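Local coordinates for ESSB (Geobacillus thermodenitrificans, PDB 2YNQ), which is the extracellular part of a membrane component of the type VII secretion system, forms a two-chain assembly, and probably contributes to protein export, at residues 15-28 with 43-55. Residues are numbered along the deposited sequence; the frame is centred on the assembly and turned at random.
With NA (sodium ion), chain G.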
loop_
_atom_site.group_PDB
_atom_site.type_symbol
_atom_site.label_atom_id
_atom_site.label_comp_id
_atom_site.label_asym_id
_atom_site.label_seq_id
_atom_site.Cartn_x
_atom_site.Cartn_y
_atom_site.Cartn_z
ATOM N N SER D 15 -1.295 -18.382 17.036
ATOM C CA SER D 15 -1.806 -17.415 16.066
ATOM C C SER D 15 -3.309 -17.204 16.216
ATOM O O SER D 15 -3.809 -16.110 15.933
ATOM C CB SER D 15 -1.442 -17.790 14.621
ATOM O OG SER D 15 -2.168 -18.905 14.170
ATOM N N THR D 16 -4.013 -18.249 16.654
ATOM C CA THR D 16 -5.426 -18.159 16.892
ATOM C C THR D 16 -5.645 -17.203 18.057
ATOM O O THR D 16 -6.475 -16.294 17.965
ATOM C CB THR D 16 -6.020 -19.533 17.185
ATOM O OG1 THR D 16 -5.969 -20.312 15.990
ATOM C CG2 THR D 16 -7.473 -19.428 17.644
ATOM N N GLU D 17 -4.878 -17.374 19.131
ATOM C CA GLU D 17 -4.999 -16.495 20.278
ATOM C C GLU D 17 -4.754 -15.020 19.918
ATOM O O GLU D 17 -5.395 -14.120 20.461
ATOM C CB GLU D 17 -4.071 -16.963 21.408
ATOM C CG GLU D 17 -3.987 -16.006 22.590
ATOM C CD GLU D 17 -3.264 -16.593 23.808
ATOM O OE1 GLU D 17 -2.948 -17.809 23.823
ATOM O OE2 GLU D 17 -3.027 -15.831 24.763
ATOM N N LEU D 18 -3.807 -14.775 19.021
ATOM C CA LEU D 18 -3.460 -13.400 18.642
ATOM C C LEU D 18 -4.490 -12.850 17.666
ATOM O O LEU D 18 -4.921 -11.704 17.802
ATOM C CB LEU D 18 -2.052 -13.324 18.062
ATOM C CG LEU D 18 -0.932 -13.715 19.032
ATOM C CD1 LEU D 18 0.258 -14.136 18.197
ATOM C CD2 LEU D 18 -0.556 -12.585 20.010
ATOM N N PHE D 19 -4.931 -13.691 16.739
ATOM C CA PHE D 19 -5.921 -13.270 15.761
ATOM C C PHE D 19 -7.250 -12.873 16.369
ATOM O O PHE D 19 -7.841 -11.845 15.991
ATOM C CB PHE D 19 -6.153 -14.337 14.707
ATOM C CG PHE D 19 -7.095 -13.901 13.640
ATOM C CD1 PHE D 19 -6.669 -12.997 12.649
ATOM C CD2 PHE D 19 -8.413 -14.368 13.628
ATOM C CE1 PHE D 19 -7.539 -12.568 11.673
ATOM C CE2 PHE D 19 -9.301 -13.935 12.652
ATOM C CZ PHE D 19 -8.864 -13.036 11.663
ATOM N N LEU D 20 -7.724 -13.685 17.316
ATOM C CA LEU D 20 -8.986 -13.424 18.005
ATOM C C LEU D 20 -8.976 -12.094 18.761
ATOM O O LEU D 20 -10.032 -11.605 19.158
ATOM C CB LEU D 20 -9.320 -14.582 18.941
ATOM C CG LEU D 20 -9.778 -15.829 18.197
ATOM C CD1 LEU D 20 -10.108 -16.933 19.165
ATOM C CD2 LEU D 20 -10.979 -15.494 17.345
ATOM N N GLN D 21 -7.771 -11.531 18.918
ATOM C CA GLN D 21 -7.500 -10.241 19.547
ATOM C C GLN D 21 -7.109 -9.159 18.550
ATOM O O GLN D 21 -6.686 -8.066 18.971
ATOM C CB GLN D 21 -6.265 -10.372 20.428
ATOM C CG GLN D 21 -6.515 -10.791 21.792
ATOM C CD GLN D 21 -5.224 -10.982 22.543
ATOM O OE1 GLN D 21 -4.786 -10.081 23.269
ATOM N NE2 GLN D 21 -4.603 -12.153 22.386
ATOM N N ASN D 22 -7.148 -9.489 17.254
ATOM C CA ASN D 22 -6.774 -8.555 16.176
ATOM C C ASN D 22 -5.296 -8.190 16.177
ATOM O O ASN D 22 -4.918 -7.109 15.757
ATOM C CB ASN D 22 -7.593 -7.275 16.273
ATOM C CG ASN D 22 -9.057 -7.536 16.515
ATOM O OD1 ASN D 22 -9.706 -8.246 15.739
ATOM N ND2 ASN D 22 -9.607 -6.939 17.588
ATOM N N LYS D 23 -4.454 -9.082 16.661
ATOM C CA LYS D 23 -3.023 -8.794 16.696
ATOM C C LYS D 23 -2.373 -9.272 15.409
ATOM O O LYS D 23 -1.586 -10.222 15.399
ATOM C CB LYS D 23 -2.371 -9.420 17.932
ATOM C CG LYS D 23 -2.678 -8.631 19.192
ATOM C CD LYS D 23 -2.002 -9.201 20.406
ATOM C CE LYS D 23 -2.334 -8.365 21.623
ATOM N NZ LYS D 23 -1.468 -8.785 22.749
ATOM N N TYR D 24 -2.722 -8.592 14.324
ATOM C CA TYR D 24 -2.319 -8.991 12.980
ATOM C C TYR D 24 -0.799 -9.166 12.824
ATOM O O TYR D 24 -0.350 -10.213 12.365
ATOM C CB TYR D 24 -2.896 -8.014 11.937
ATOM C CG TYR D 24 -4.395 -7.792 12.067
ATOM C CD1 TYR D 24 -5.280 -8.851 11.951
ATOM C CD2 TYR D 24 -4.925 -6.523 12.300
ATOM C CE1 TYR D 24 -6.649 -8.660 12.072
ATOM C CE2 TYR D 24 -6.303 -6.323 12.423
ATOM C CZ TYR D 24 -7.152 -7.408 12.302
ATOM O OH TYR D 24 -8.518 -7.263 12.422
ATOM N N SER D 25 -0.025 -8.162 13.233
ATOM C CA SER D 25 1.428 -8.201 13.091
ATOM C C SER D 25 1.976 -9.445 13.759
ATOM O O SER D 25 2.823 -10.146 13.204
ATOM C CB SER D 25 2.098 -6.959 13.702
ATOM O OG SER D 25 1.496 -5.755 13.243
ATOM N N ASP D 26 1.457 -9.739 14.939
ATOM C CA ASP D 26 1.974 -10.827 15.754
ATOM C C ASP D 26 1.577 -12.185 15.188
ATOM O O ASP D 26 2.326 -13.156 15.330
ATOM C CB ASP D 26 1.507 -10.656 17.199
ATOM C CG ASP D 26 2.521 -11.155 18.208
ATOM O OD1 ASP D 26 3.462 -11.909 17.819
ATOM O OD2 ASP D 26 2.374 -10.804 19.408
ATOM N N VAL D 27 0.406 -12.249 14.547
ATOM C CA VAL D 27 -0.015 -13.442 13.827
ATOM C C VAL D 27 0.980 -13.733 12.723
ATOM O O VAL D 27 1.410 -14.873 12.558
ATOM C CB VAL D 27 -1.412 -13.263 13.187
ATOM C CG1 VAL D 27 -1.693 -14.364 12.172
ATOM C CG2 VAL D 27 -2.494 -13.213 14.254
ATOM N N ILE D 28 1.348 -12.679 11.990
ATOM C CA ILE D 28 2.268 -12.751 10.863
ATOM C C ILE D 28 3.635 -13.276 11.279
ATOM O O ILE D 28 4.102 -14.226 10.679
ATOM C CB ILE D 28 2.367 -11.387 10.114
ATOM C CG1 ILE D 28 1.096 -11.177 9.285
ATOM C CG2 ILE D 28 3.633 -11.296 9.220
ATOM C CD1 ILE D 28 0.809 -9.718 8.909
ATOM N N ILE D 43 -6.417 -21.498 9.489
ATOM C CA ILE D 43 -5.150 -20.815 9.744
ATOM C C ILE D 43 -4.764 -19.969 8.513
ATOM O O ILE D 43 -4.350 -18.817 8.645
ATOM C CB ILE D 43 -4.019 -21.806 10.160
ATOM C CG1 ILE D 43 -4.427 -22.660 11.388
ATOM C CG2 ILE D 43 -2.693 -21.088 10.352
ATOM C CD1 ILE D 43 -4.815 -21.897 12.666
ATOM N N GLN D 44 -4.939 -20.527 7.316
ATOM C CA GLN D 44 -4.842 -19.718 6.114
ATOM C C GLN D 44 -5.710 -18.451 6.228
ATOM O O GLN D 44 -5.279 -17.365 5.829
ATOM C CB GLN D 44 -5.235 -20.531 4.876
ATOM C CG GLN D 44 -4.260 -21.648 4.509
ATOM C CD GLN D 44 -4.809 -22.518 3.397
ATOM O OE1 GLN D 44 -6.025 -22.658 3.256
ATOM N NE2 GLN D 44 -3.920 -23.116 2.607
ATOM N N TYR D 45 -6.917 -18.602 6.787
ATOM C CA TYR D 45 -7.856 -17.495 6.976
ATOM C C TYR D 45 -7.282 -16.428 7.887
ATOM O O TYR D 45 -7.350 -15.233 7.574
ATOM C CB TYR D 45 -9.186 -17.998 7.561
ATOM C CG TYR D 45 -10.107 -16.889 8.027
ATOM C CD1 TYR D 45 -10.726 -16.049 7.108
ATOM C CD2 TYR D 45 -10.346 -16.665 9.392
ATOM C CE1 TYR D 45 -11.561 -15.011 7.531
ATOM C CE2 TYR D 45 -11.182 -15.631 9.832
ATOM C CZ TYR D 45 -11.793 -14.802 8.895
ATOM O OH TYR D 45 -12.634 -13.758 9.283
ATOM N N GLU D 46 -6.727 -16.868 9.020
ATOM C CA GLU D 46 -6.129 -15.973 9.999
ATOM C C GLU D 46 -4.979 -15.180 9.387
ATOM O O GLU D 46 -4.913 -13.949 9.554
ATOM C CB GLU D 46 -5.632 -16.737 11.242
ATOM C CG GLU D 46 -6.741 -17.345 12.113
ATOM C CD GLU D 46 -6.205 -18.244 13.260
ATOM O OE1 GLU D 46 -4.991 -18.230 13.571
ATOM O OE2 GLU D 46 -7.010 -18.981 13.868
ATOM N N LEU D 47 -4.075 -15.881 8.702
ATOM C CA LEU D 47 -2.883 -15.269 8.115
ATOM C C LEU D 47 -3.259 -14.296 6.992
ATOM O O LEU D 47 -2.839 -13.139 6.980
ATOM C CB LEU D 47 -1.931 -16.348 7.591
ATOM C CG LEU D 47 -0.523 -15.888 7.184
ATOM C CD1 LEU D 47 0.129 -15.003 8.278
ATOM C CD2 LEU D 47 0.386 -17.087 6.823
ATOM N N ALA D 48 -4.118 -14.766 6.095
ATOM C CA ALA D 48 -4.517 -13.991 4.950
ATOM C C ALA D 48 -5.266 -12.767 5.413
ATOM O O ALA D 48 -5.027 -11.671 4.896
ATOM C CB ALA D 48 -5.342 -14.825 3.987
ATOM N N SER D 49 -6.132 -12.924 6.411
ATOM C CA SER D 49 -6.846 -11.753 6.924
ATOM C C SER D 49 -5.838 -10.812 7.485
ATOM O O SER D 49 -5.926 -9.611 7.252
ATOM C CB SER D 49 -7.893 -12.072 8.003
ATOM O OG SER D 49 -8.831 -13.009 7.526
ATOM N N SER D 50 -4.854 -11.353 8.192
ATOM C CA SER D 50 -3.889 -10.494 8.855
ATOM C C SER D 50 -3.080 -9.713 7.819
ATOM O O SER D 50 -2.872 -8.510 7.991
ATOM C CB SER D 50 -2.989 -11.278 9.798
ATOM O OG SER D 50 -3.754 -11.834 10.852
ATOM N N TYR D 51 -2.661 -10.369 6.735
ATOM C CA TYR D 51 -1.952 -9.647 5.688
ATOM C C TYR D 51 -2.841 -8.628 5.016
ATOM O O TYR D 51 -2.448 -7.464 4.841
ATOM C CB TYR D 51 -1.356 -10.593 4.647
ATOM C CG TYR D 51 -0.065 -11.244 5.076
ATOM C CD1 TYR D 51 1.075 -10.481 5.350
ATOM C CD2 TYR D 51 0.016 -12.620 5.204
ATOM C CE1 TYR D 51 2.287 -11.092 5.724
ATOM C CE2 TYR D 51 1.200 -13.242 5.576
ATOM C CZ TYR D 51 2.329 -12.480 5.835
ATOM O OH TYR D 51 3.482 -13.131 6.202
ATOM N N VAL D 52 -4.049 -9.042 4.661
ATOM C CA VAL D 52 -4.911 -8.154 3.911
ATOM C C VAL D 52 -5.292 -6.932 4.748
ATOM O O VAL D 52 -5.434 -5.839 4.209
ATOM C CB VAL D 52 -6.148 -8.903 3.296
ATOM C CG1 VAL D 52 -7.454 -8.465 3.933
ATOM C CG2 VAL D 52 -6.243 -8.594 1.828
ATOM N N MET D 53 -5.420 -7.109 6.065
ATOM C CA MET D 53 -5.818 -6.007 6.930
ATOM C C MET D 53 -4.704 -4.982 7.066
ATOM O O MET D 53 -4.957 -3.801 7.391
ATOM C CB MET D 53 -6.221 -6.505 8.326
ATOM C CG MET D 53 -7.525 -7.299 8.379
ATOM S SD MET D 53 -8.977 -6.278 8.042
ATOM C CE MET D 53 -8.798 -5.059 9.345
ATOM N N THR D 54 -3.474 -5.428 6.830
ATOM C CA THR D 54 -2.311 -4.577 7.032
ATOM C C THR D 54 -1.637 -4.205 5.704
ATOM O O THR D 54 -0.533 -3.665 5.693
ATOM C CB THR D 54 -1.285 -5.268 7.959
ATOM O OG1 THR D 54 -0.904 -6.533 7.399
ATOM C CG2 THR D 54 -1.879 -5.511 9.318
ATOM N N GLU D 55 -2.276 -4.517 4.583
ATOM C CA GLU D 55 -1.753 -4.105 3.276
ATOM C C GLU D 55 -2.011 -2.602 3.078
ATOM O O GLU D 55 -3.130 -2.134 3.248
ATOM C CB GLU D 55 -2.398 -4.936 2.158
ATOM C CG GLU D 55 -1.887 -4.651 0.763
ATOM C CD GLU D 55 -0.470 -5.156 0.512
ATOM O OE1 GLU D 55 0.101 -5.872 1.361
ATOM O OE2 GLU D 55 0.089 -4.825 -0.551
HETATM NA NA NA G . -6.480 -6.036 20.484
HETATM O O HOH W 1 -5.872 -7.341 22.494
HETATM O O HOH W 2 3.562 -15.161 8.171
HETATM O O HOH W 3 -8.872 -6.882 21.385
HETATM O O HOH W 4 -6.354 -4.283 22.139
#
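Phe19 and Ser50 fill reciprocal knobs-into-holes positions where helices 7-19 and 24-31, the first ended by a Schellman motif at Asn22, pack on helix 41-53. The case illustrates how a helical interface can be closely packed at its centre and bridged by water and ion at its margin. Phe19 lays its ring over Glu46, its CG being trans to the main-chain nitrogen (chi1 -176°); Glu46 CA stands 4.1 Å from the centroid of the Phe19 ring in a CH-pi contact, with Glu46 CG over the same face, and Tyr45 and Ser49 are met beyond. Ser50 OG fits at the ring edges of Phe19 and Tyr24, 3.5 Å from Val27 CG1, and bonds back to its own helix at Glu46 O (2.7 Å), so a buried hydroxyl is satisfied locally. Met53 CB lies over the centre of one face of the Tyr24 ring in a CH-pi contact, while Ile28 CG1 lies over Tyr51. Replacing Phe19 by an alanine would probably open a gap over Glu46 and leave Tyr45 and Ser49 without their aromatic neighbour. Glu46 OE1 lies 3.0 Å from Ser15 OG and Glu46 OE2 2.7 Å from Thr16 OG1, although both hydroxyls also have Tyr12 O as a possible acceptor. Away from this core, direct packing gives way to water and, at the turn, to a hydrated sodium ion between the subunits. One water links Tyr51 OH to Ile28 O. Sodium is held by Gln21 O (2.5 Å), three waters and Gln136 OE1 of the second subunit; one of those waters donates to Gln21 OE1 at 3.0 Å.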